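Local coordinates for DNA polymerase III subunit beta (Helicobacter pylori 26695, PDB 4S3I), which tethers DNA polymerases and other proteins to DNA and so makes replication processive, at residues L261-E264 and E265-S269; L351-E354 and S355-K359; N323-F326 and F327-L331; V173-T177 and K178-Y182. One frame throughout, in Å; residues are numbered along the deposited sequence.

Interaction 1: L261-E264 and E265-S269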
loop_
_atom_site.group_PDB
_atom_site.type_symbol
_atom_site.label_atom_id
_atom_site.label_comp_id
_atom_site.label_asym_id
_atom_site.label_seq_id
_atom_site.Cartn_x
_atom_site.Cartn_y
_atom_site.Cartn_z
ATOM N N LEU A 261 16.412 -4.343 -30.627
ATOM C CA LEU A 261 15.149 -5.034 -30.322
ATOM C C LEU A 261 14.132 -4.091 -29.679
ATOM O O LEU A 261 14.495 -3.016 -29.200
ATOM C CB LEU A 261 15.431 -6.211 -29.394
ATOM C CG LEU A 261 16.454 -7.215 -29.927
ATOM C CD1 LEU A 261 17.064 -8.046 -28.803
ATOM C CD2 LEU A 261 15.812 -8.134 -30.989
ATOM N N GLY A 262 12.862 -4.499 -29.643
ATOM C CA GLY A 262 11.811 -3.642 -29.119
ATOM C C GLY A 262 11.702 -3.736 -27.603
ATOM O O GLY A 262 11.488 -4.832 -27.051
ATOM N N LYS A 263 11.832 -2.597 -26.925
ATOM C CA LYS A 263 11.879 -2.601 -25.463
ATOM C C LYS A 263 10.564 -3.080 -24.839
ATOM O O LYS A 263 10.564 -4.022 -24.046
ATOM C CB LYS A 263 12.259 -1.215 -24.907
ATOM C CG LYS A 263 12.440 -1.207 -23.376
ATOM C CD LYS A 263 12.732 0.219 -22.803
ATOM C CE LYS A 263 11.551 1.175 -22.949
ATOM N NZ LYS A 263 11.920 2.603 -22.560
ATOM N N GLU A 264 9.456 -2.435 -25.201
ATOM C CA GLU A 264 8.168 -2.734 -24.580
ATOM C C GLU A 264 7.666 -4.130 -24.948
ATOM O O GLU A 264 7.064 -4.816 -24.114
ATOM C CB GLU A 264 7.119 -1.664 -24.926
ATOM C CG GLU A 264 7.360 -0.302 -24.275
ATOM C CD GLU A 264 7.523 -0.365 -22.746
ATOM O OE1 GLU A 264 6.765 -1.096 -22.070
ATOM O OE2 GLU A 264 8.413 0.328 -22.205
ATOM N N GLU A 265 7.920 -4.566 -26.182
ATOM C CA GLU A 265 7.568 -5.939 -26.550
ATOM C C GLU A 265 8.330 -6.960 -25.719
ATOM O O GLU A 265 7.764 -7.964 -25.275
ATOM C CB GLU A 265 7.821 -6.209 -28.035
ATOM C CG GLU A 265 6.755 -5.653 -28.959
ATOM C CD GLU A 265 6.925 -6.161 -30.389
ATOM O OE1 GLU A 265 8.089 -6.282 -30.843
ATOM O OE2 GLU A 265 5.896 -6.446 -31.043
ATOM N N PHE A 266 9.614 -6.721 -25.526
ATOM C CA PHE A 266 10.392 -7.602 -24.663
ATOM C C PHE A 266 9.922 -7.582 -23.196
ATOM O O PHE A 266 9.838 -8.639 -22.577
ATOM C CB PHE A 266 11.905 -7.318 -24.789
ATOM C CG PHE A 266 12.570 -8.150 -25.854
ATOM C CD1 PHE A 266 12.238 -7.971 -27.196
ATOM C CD2 PHE A 266 13.464 -9.148 -25.511
ATOM C CE1 PHE A 266 12.824 -8.780 -28.197
ATOM C CE2 PHE A 266 14.056 -9.948 -26.495
ATOM C CZ PHE A 266 13.728 -9.765 -27.841
ATOM N N LYS A 267 9.641 -6.396 -22.649
ATOM C CA LYS A 267 9.117 -6.301 -21.285
ATOM C C LYS A 267 7.843 -7.133 -21.172
ATOM O O LYS A 267 7.681 -7.911 -20.249
ATOM C CB LYS A 267 8.788 -4.848 -20.898
ATOM C CG LYS A 267 9.974 -3.945 -20.531
ATOM C CD LYS A 267 9.433 -2.545 -20.161
ATOM C CE LYS A 267 10.544 -1.573 -19.787
ATOM N NZ LYS A 267 9.974 -0.235 -19.418
ATOM N N GLU A 268 6.947 -6.954 -22.136
ATOM C CA GLU A 268 5.636 -7.591 -22.089
ATOM C C GLU A 268 5.783 -9.117 -22.185
ATOM O O GLU A 268 5.124 -9.873 -21.464
ATOM C CB GLU A 268 4.770 -7.032 -23.219
ATOM C CG GLU A 268 3.325 -7.438 -23.188
ATOM C CD GLU A 268 2.562 -6.921 -24.408
ATOM O OE1 GLU A 268 1.350 -7.219 -24.523
ATOM O OE2 GLU A 268 3.179 -6.224 -25.251
ATOM N N SER A 269 6.690 -9.564 -23.044
ATOM C CA SER A 269 6.891 -10.990 -23.275
ATOM C C SER A 269 7.554 -11.662 -22.074
ATOM O O SER A 269 7.175 -12.770 -21.684
ATOM C CB SER A 269 7.719 -11.198 -24.548
ATOM O OG SER A 269 6.993 -10.760 -25.685
HETATM O O HOH W 1 11.892 1.549 -19.773
#
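K267 and E264 form a salt bridge at the start of the helix, K267 NZ lying 3.2 Å from E264 OE2. The ammonium comes to the syn side of that oxygen, 21° out of the carboxylate plane. A bend at chi2 (-54°) lays the E264 carboxylate against the extended chain of K267, with E264 OE1 3.6 Å from K267 CD. K263 runs alongside K267 and points the same way, K263 CG sitting 4.1 Å from K267 CE. Their ammonium groups, K263 NZ and K267 NZ, are 4.7 Å apart, and one water accepts from both, which probably eases the repulsion. K263 NZ also donates to the carbonyls of L334 and T336.

The apolar part of the contact is L261 against F266: L261 CB is 3.9 Å from F266 CE1, and both leucine methyls approach F266 CZ. F291 and F339 meet the same ring edge-to-face. Behind these side chains stand the backbone bonds, F266 N to G262 O at 3.1 Å and K267 N to K263 O at 2.9 Å. One turn further on, S269 OG joins S269 N on E265 O from the opposite face of that carbonyl, while E268 carries a salt bridge to K85 of the second subunit. This is a strand running straight into a helix, with G262 at the N-cap and the first helical turn built on its carbonyl.

Interaction 2: L351-E354 and S355-K359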
loop_
_atom_site.group_PDB
_atom_site.type_symbol
_atom_site.label_atom_id
_atom_site.label_comp_id
_atom_site.label_asym_id
_atom_site.label_seq_id
_atom_site.Cartn_x
_atom_site.Cartn_y
_atom_site.Cartn_z
ATOM N N LEU A 351 25.224 -7.650 -22.634
ATOM C CA LEU A 351 25.022 -6.255 -22.296
ATOM C C LEU A 351 23.675 -5.787 -22.810
ATOM O O LEU A 351 23.264 -6.157 -23.913
ATOM C CB LEU A 351 26.141 -5.401 -22.918
ATOM C CG LEU A 351 26.263 -3.940 -22.464
ATOM C CD1 LEU A 351 26.880 -3.881 -21.073
ATOM C CD2 LEU A 351 27.062 -3.087 -23.444
ATOM N N ILE A 352 22.988 -4.973 -22.013
ATOM C CA ILE A 352 21.763 -4.310 -22.461
ATOM C C ILE A 352 21.970 -2.814 -22.355
ATOM O O ILE A 352 22.408 -2.326 -21.318
ATOM C CB ILE A 352 20.540 -4.757 -21.610
ATOM C CG1 ILE A 352 20.169 -6.204 -21.948
ATOM C CG2 ILE A 352 19.330 -3.845 -21.846
ATOM C CD1 ILE A 352 19.143 -6.813 -21.013
ATOM N N GLN A 353 21.682 -2.079 -23.426
ATOM C CA GLN A 353 21.849 -0.631 -23.384
ATOM C C GLN A 353 20.888 0.053 -24.341
ATOM O O GLN A 353 20.228 -0.618 -25.146
ATOM C CB GLN A 353 23.308 -0.234 -23.666
ATOM C CG GLN A 353 23.762 -0.461 -25.087
ATOM C CD GLN A 353 25.266 -0.251 -25.272
ATOM O OE1 GLN A 353 25.787 -0.422 -26.371
ATOM N NE2 GLN A 353 25.965 0.117 -24.195
ATOM N N GLU A 354 20.793 1.377 -24.245
ATOM C CA GLU A 354 19.881 2.111 -25.094
ATOM C C GLU A 354 20.326 1.979 -26.540
ATOM O O GLU A 354 21.501 1.733 -26.831
ATOM C CB GLU A 354 19.833 3.606 -24.716
ATOM C CG GLU A 354 19.321 3.904 -23.314
ATOM C CD GLU A 354 18.986 5.380 -23.092
ATOM O OE1 GLU A 354 19.250 6.210 -23.990
ATOM O OE2 GLU A 354 18.437 5.711 -22.019
ATOM N N SER A 355 19.380 2.154 -27.449
ATOM C CA SER A 355 19.716 2.349 -28.843
ATOM C C SER A 355 20.424 3.704 -28.885
ATOM O O SER A 355 20.056 4.618 -28.127
ATOM C CB SER A 355 18.427 2.370 -29.674
ATOM O OG SER A 355 18.697 2.498 -31.052
ATOM N N LEU A 356 21.430 3.845 -29.751
ATOM C CA LEU A 356 22.191 5.101 -29.856
ATOM C C LEU A 356 22.793 5.548 -28.510
ATOM O O LEU A 356 22.796 6.747 -28.207
ATOM C CB LEU A 356 21.318 6.248 -30.394
ATOM C CG LEU A 356 20.535 6.090 -31.696
ATOM C CD1 LEU A 356 19.866 7.414 -32.062
ATOM C CD2 LEU A 356 21.429 5.617 -32.822
ATOM N N ASP A 357 23.272 4.596 -27.706
ATOM C CA ASP A 357 23.897 4.908 -26.416
ATOM C C ASP A 357 25.054 5.879 -26.609
ATOM O O ASP A 357 25.315 6.730 -25.755
ATOM C CB ASP A 357 24.414 3.641 -25.730
ATOM C CG ASP A 357 25.286 3.950 -24.503
ATOM O OD1 ASP A 357 24.721 4.123 -23.402
ATOM O OD2 ASP A 357 26.532 4.027 -24.634
ATOM N N GLU A 358 25.737 5.752 -27.746
ATOM C CA GLU A 358 26.909 6.569 -28.042
ATOM C C GLU A 358 26.549 8.032 -28.286
ATOM O O GLU A 358 27.416 8.915 -28.231
ATOM C CB GLU A 358 27.667 6.006 -29.254
ATOM C CG GLU A 358 26.998 6.285 -30.605
ATOM C CD GLU A 358 25.863 5.316 -30.929
ATOM O OE1 GLU A 358 25.709 4.301 -30.212
ATOM O OE2 GLU A 358 25.126 5.570 -31.907
ATOM N N LYS A 359 25.275 8.298 -28.558
ATOM C CA LYS A 359 24.856 9.667 -28.845
ATOM C C LYS A 359 24.861 10.542 -27.586
ATOM O O LYS A 359 24.434 10.116 -26.511
ATOM C CB LYS A 359 23.484 9.699 -29.521
ATOM C CG LYS A 359 23.002 11.104 -29.854
ATOM C CD LYS A 359 21.651 11.062 -30.540
ATOM C CE LYS A 359 21.250 12.442 -31.040
ATOM N NZ LYS A 359 20.151 12.352 -32.047
HETATM O O HOH W 2 20.071 6.668 -26.676
HETATM O O HOH W 3 22.507 2.806 -22.487
HETATM O O HOH W 4 23.661 1.457 -28.675
#
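Q353 lies against D357 as the chain leaves strand 350-354; its side chain leaves CB with CG between the backbone N and the carbonyl carbon (chi1 70°), then runs extended. Q353 CD comes 4.0 Å from D357 CB, and Q353 NE2 ends 3.9 Å from D357 CG. The two side chains cross at about a right angle, yet amide and carboxylate are stacked with their planes only 5° apart. The amide spends its polar atoms elsewhere: OE1 accepts from R342 NE, and NE2 bonds to S368 OG.

What brings D357 back is a type II beta turn from E354 to D357, with L356 at positive phi. Its closing bond, D357 N to E354 O, is weak at 3.5 Å. One water helps by donating to E354 O at 2.9 Å and accepting, weakly, from D357 N. A second water accepts from E354 N at 2.8 Å and donates to D357 OD1 at 2.7 Å. A type I turn, L356 to K359, overlaps it. The chemistry implies a turn whose weak closing bond water supplements while K366 holds the carbonyls of L356 and K359; amide and carboxylate meet by their flat sides and make their hydrogen bonds with other partners.

Interaction 3: N323-F326 and F327-L331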
loop_
_atom_site.group_PDB
_atom_site.type_symbol
_atom_site.label_atom_id
_atom_site.label_comp_id
_atom_site.label_asym_id
_atom_site.label_seq_id
_atom_site.Cartn_x
_atom_site.Cartn_y
_atom_site.Cartn_z
ATOM N N ASN A 323 17.878 -14.335 -16.589
ATOM C CA ASN A 323 17.101 -14.057 -15.386
ATOM C C ASN A 323 16.057 -12.998 -15.748
ATOM O O ASN A 323 16.393 -11.906 -16.222
ATOM C CB ASN A 323 18.021 -13.583 -14.248
ATOM C CG ASN A 323 17.258 -13.198 -12.974
ATOM O OD1 ASN A 323 16.339 -12.370 -13.001
ATOM N ND2 ASN A 323 17.665 -13.776 -11.847
ATOM N N ALA A 324 14.787 -13.335 -15.537
ATOM C CA ALA A 324 13.688 -12.494 -16.008
ATOM C C ALA A 324 13.697 -11.133 -15.316
ATOM O O ALA A 324 13.650 -10.081 -15.969
ATOM C CB ALA A 324 12.350 -13.212 -15.794
ATOM N N LYS A 325 13.756 -11.156 -13.989
ATOM C CA LYS A 325 13.801 -9.915 -13.215
ATOM C C LYS A 325 14.981 -9.031 -13.608
ATOM O O LYS A 325 14.828 -7.820 -13.753
ATOM C CB LYS A 325 13.856 -10.229 -11.715
ATOM C CG LYS A 325 14.165 -9.019 -10.828
ATOM C CD LYS A 325 14.575 -9.494 -9.426
ATOM C CE LYS A 325 14.782 -8.338 -8.463
ATOM N NZ LYS A 325 15.360 -8.818 -7.171
ATOM N N PHE A 326 16.161 -9.611 -13.791
ATOM C CA PHE A 326 17.317 -8.769 -14.148
ATOM C C PHE A 326 17.098 -8.140 -15.518
ATOM O O PHE A 326 17.353 -6.948 -15.727
ATOM C CB PHE A 326 18.628 -9.560 -14.170
ATOM C CG PHE A 326 19.033 -10.131 -12.834
ATOM C CD1 PHE A 326 18.340 -9.809 -11.672
ATOM C CD2 PHE A 326 20.113 -10.994 -12.748
ATOM C CE1 PHE A 326 18.718 -10.347 -10.446
ATOM C CE2 PHE A 326 20.501 -11.532 -11.529
ATOM C CZ PHE A 326 19.803 -11.210 -10.378
ATOM N N PHE A 327 16.622 -8.947 -16.455
ATOM C CA PHE A 327 16.419 -8.462 -17.810
ATOM C C PHE A 327 15.407 -7.327 -17.777
ATOM O O PHE A 327 15.595 -6.284 -18.406
ATOM C CB PHE A 327 15.914 -9.605 -18.700
ATOM C CG PHE A 327 16.274 -9.454 -20.157
ATOM C CD1 PHE A 327 15.612 -8.533 -20.961
ATOM C CD2 PHE A 327 17.280 -10.242 -20.722
ATOM C CE1 PHE A 327 15.932 -8.393 -22.334
ATOM C CE2 PHE A 327 17.619 -10.114 -22.080
ATOM C CZ PHE A 327 16.937 -9.181 -22.890
ATOM N N LEU A 328 14.321 -7.525 -17.037
ATOM C CA LEU A 328 13.294 -6.491 -16.954
ATOM C C LEU A 328 13.859 -5.221 -16.336
ATOM O O LEU A 328 13.608 -4.114 -16.823
ATOM C CB LEU A 328 12.087 -6.969 -16.138
ATOM C CG LEU A 328 11.136 -7.904 -16.851
ATOM C CD1 LEU A 328 10.047 -8.406 -15.895
ATOM C CD2 LEU A 328 10.519 -7.196 -18.054
ATOM N N GLU A 329 14.623 -5.374 -15.260
ATOM C CA GLU A 329 15.175 -4.190 -14.620
ATOM C C GLU A 329 16.140 -3.460 -15.550
ATOM O O GLU A 329 16.165 -2.239 -15.579
ATOM C CB GLU A 329 15.802 -4.534 -13.256
ATOM C CG GLU A 329 14.738 -5.005 -12.254
ATOM C CD GLU A 329 15.257 -5.145 -10.821
ATOM O OE1 GLU A 329 14.441 -4.991 -9.892
ATOM O OE2 GLU A 329 16.458 -5.424 -10.623
ATOM N N ALA A 330 16.909 -4.207 -16.334
ATOM C CA ALA A 330 17.819 -3.559 -17.292
ATOM C C ALA A 330 17.033 -2.750 -18.325
ATOM O O ALA A 330 17.452 -1.664 -18.731
ATOM C CB ALA A 330 18.716 -4.584 -17.962
ATOM N N LEU A 331 15.869 -3.259 -18.727
ATOM C CA LEU A 331 15.054 -2.547 -19.708
ATOM C C LEU A 331 14.399 -1.313 -19.070
ATOM O O LEU A 331 14.299 -0.251 -19.692
ATOM C CB LEU A 331 13.987 -3.475 -20.304
ATOM C CG LEU A 331 14.495 -4.658 -21.139
ATOM C CD1 LEU A 331 13.312 -5.441 -21.670
ATOM C CD2 LEU A 331 15.420 -4.198 -22.300
#
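K325 and E329, one turn apart, lie side by side and point the same way. K325 CG is anti to its backbone nitrogen (chi1 169°) and the chain beyond is extended, which carries K325 CE to 3.7 Å from E329 OE1. The charged ends stay separate: K325 NZ and E329 OE1 are 4.8 Å apart, and the salt bridge of this glutamate goes to R179. Closer to the backbone, E329 CG packs 3.2 Å from K325 O, the carbonyl that accepts from E329 N. L328 does much the same a residue earlier, its CG 3.4 Å from A324 O.

N323 begins the helix with both its oxygens. F327 N bonds to N323 O at 3.0 Å, while the side chain caps F326 N through OD1 at 2.9 Å, the donor standing 38° above the amide plane. The same amide lays N323 ND2 over the centre of the F326 ring, 3.5 Å above its plane, so one asparagine both caps the helix and covers an aromatic face. F327 CG, anti to the backbone nitrogen at chi1 -153°, carries its ring away from residues 323-326, and L331 CD1 meets its edge in plane. That ring packs on F350 and I352 of strand 350-354 and on I270 of helix 263-273; L328 also meets the latter helix, while F326 and A330 lean on strand 368-371.

Interaction 4: V173-T177 and K178-Y182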
loop_
_atom_site.group_PDB
_atom_site.type_symbol
_atom_site.label_atom_id
_atom_site.label_comp_id
_atom_site.label_asym_id
_atom_site.label_seq_id
_atom_site.Cartn_x
_atom_site.Cartn_y
_atom_site.Cartn_z
ATOM N N VAL A 173 28.339 3.704 -10.967
ATOM C CA VAL A 173 28.322 2.241 -11.104
ATOM C C VAL A 173 27.672 1.571 -9.903
ATOM O O VAL A 173 27.962 1.926 -8.750
ATOM C CB VAL A 173 29.753 1.668 -11.217
ATOM C CG1 VAL A 173 29.717 0.190 -11.562
ATOM C CG2 VAL A 173 30.575 2.430 -12.254
ATOM N N GLY A 174 26.796 0.603 -10.167
ATOM C CA GLY A 174 26.283 -0.258 -9.115
ATOM C C GLY A 174 26.443 -1.704 -9.556
ATOM O O GLY A 174 26.353 -1.998 -10.750
ATOM N N THR A 175 26.696 -2.611 -8.620
ATOM C CA THR A 175 26.684 -4.034 -8.965
ATOM C C THR A 175 26.330 -4.909 -7.772
ATOM O O THR A 175 26.540 -4.505 -6.620
ATOM C CB THR A 175 28.033 -4.494 -9.553
ATOM O OG1 THR A 175 28.039 -5.919 -9.699
ATOM C CG2 THR A 175 29.175 -4.092 -8.648
ATOM N N ASP A 176 25.793 -6.100 -8.050
ATOM C CA ASP A 176 25.521 -7.086 -7.003
ATOM C C ASP A 176 26.189 -8.422 -7.314
ATOM O O ASP A 176 25.784 -9.459 -6.775
ATOM C CB ASP A 176 24.009 -7.301 -6.819
ATOM C CG ASP A 176 23.327 -7.807 -8.085
ATOM O OD1 ASP A 176 24.038 -8.227 -9.027
ATOM O OD2 ASP A 176 22.071 -7.791 -8.139
ATOM N N THR A 177 27.179 -8.381 -8.209
ATOM C CA THR A 177 27.944 -9.555 -8.680
ATOM C C THR A 177 27.277 -10.459 -9.726
ATOM O O THR A 177 27.968 -11.253 -10.365
ATOM C CB THR A 177 28.489 -10.447 -7.524
ATOM O OG1 THR A 177 27.397 -11.108 -6.861
ATOM C CG2 THR A 177 29.284 -9.611 -6.536
ATOM N N LYS A 178 25.958 -10.354 -9.893
ATOM C CA LYS A 178 25.268 -11.075 -10.963
ATOM C C LYS A 178 25.102 -10.144 -12.154
ATOM O O LYS A 178 24.989 -10.575 -13.308
ATOM C CB LYS A 178 23.878 -11.537 -10.515
ATOM C CG LYS A 178 23.853 -12.567 -9.396
ATOM C CD LYS A 178 24.640 -13.818 -9.767
ATOM C CE LYS A 178 24.237 -15.023 -8.917
ATOM N NZ LYS A 178 23.186 -15.849 -9.580
ATOM N N ARG A 179 25.068 -8.853 -11.851
ATOM C CA ARG A 179 24.845 -7.830 -12.859
ATOM C C ARG A 179 25.520 -6.548 -12.413
ATOM O O ARG A 179 25.837 -6.366 -11.229
ATOM C CB ARG A 179 23.354 -7.595 -13.060
ATOM C CG ARG A 179 22.611 -7.497 -11.750
ATOM C CD ARG A 179 21.157 -7.204 -11.937
ATOM N NE ARG A 179 20.452 -7.220 -10.655
ATOM C CZ ARG A 179 19.224 -6.751 -10.488
ATOM N NH1 ARG A 179 18.577 -6.240 -11.522
ATOM N NH2 ARG A 179 18.647 -6.800 -9.293
ATOM N N LEU A 180 25.747 -5.667 -13.372
ATOM C CA LEU A 180 26.507 -4.456 -13.133
ATOM C C LEU A 180 25.912 -3.414 -14.047
ATOM O O LEU A 180 25.760 -3.654 -15.251
ATOM C CB LEU A 180 27.980 -4.703 -13.462
ATOM C CG LEU A 180 28.954 -3.535 -13.352
ATOM C CD1 LEU A 180 30.244 -3.999 -12.702
ATOM C CD2 LEU A 180 29.230 -2.970 -14.730
ATOM N N SER A 181 25.526 -2.280 -13.471
ATOM C CA SER A 181 24.967 -1.191 -14.259
ATOM C C SER A 181 25.868 0.005 -14.090
ATOM O O SER A 181 26.361 0.281 -12.982
ATOM C CB SER A 181 23.547 -0.846 -13.824
ATOM O OG SER A 181 22.655 -1.875 -14.184
ATOM N N TYR A 182 26.093 0.713 -15.189
ATOM C CA TYR A 182 27.016 1.837 -15.168
ATOM C C TYR A 182 26.582 2.929 -16.116
ATOM O O TYR A 182 25.770 2.705 -17.021
ATOM C CB TYR A 182 28.431 1.382 -15.526
ATOM C CG TYR A 182 28.565 0.877 -16.950
ATOM C CD1 TYR A 182 28.363 -0.465 -17.247
ATOM C CD2 TYR A 182 28.902 1.739 -17.993
ATOM C CE1 TYR A 182 28.485 -0.940 -18.540
ATOM C CE2 TYR A 182 29.024 1.274 -19.288
ATOM C CZ TYR A 182 28.811 -0.068 -19.554
ATOM O OH TYR A 182 28.933 -0.550 -20.836
#
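D176 OD1 is gripped by two backbone amides, K178 N at 3.0 Å and R179 N at 3.1 Å. The first comes from the anti side, well out of the carboxylate plane; the second lies nearly in line with the C-O bond. D176 OD2 takes R179 NE at 3.0 Å in a salt bridge, meeting the guanidinium at its edge and in its plane, although the two flat groups are turned 40° apart. With chi1 at 60°, D176 folds its carboxylate back over the turn to reach all three donors.

R179 O is likewise shared, by T175 OG1 at 2.7 Å and D176 N at 3.2 Å. T175 OG1 in turn accepts from T177 N at 3.0 Å, an ST turn, so this hydroxyl ties both sides of the bend. Beyond it G174 and S181 form a hydrogen-bonded antiparallel pair. V173, T175, L180 and Y182 share one face of the sheet, where V173 CG2 lies 4.0 Å from Y182 CB. The hairpin of strands 169-175 and 179-185 sits between strands 158-164 and 368-371, and at its bend K178 and R179 pack on F326 of helix 324-332, with R179 also salt-bridged to E329.

How the interactions relate
Interaction 4 is the most buried of the four and belongs to the central domain; the others are partly buried and lie in the C-terminal domain. Interactions 1, 2 and 4 all reach one antiparallel sheet that runs across both domains. Helix 324-332 of interaction 3 touches all three, and its contact with interaction 4 crosses the domain boundary. The chemistry follows position. The helix start at N323 has a side-chain cap, the one at G262 backbone bonds and a surface salt bridge. The hairpin bend relies on a carboxylate gripped by protein donors, and the outer turn at 354-359 largely on water and outside partners.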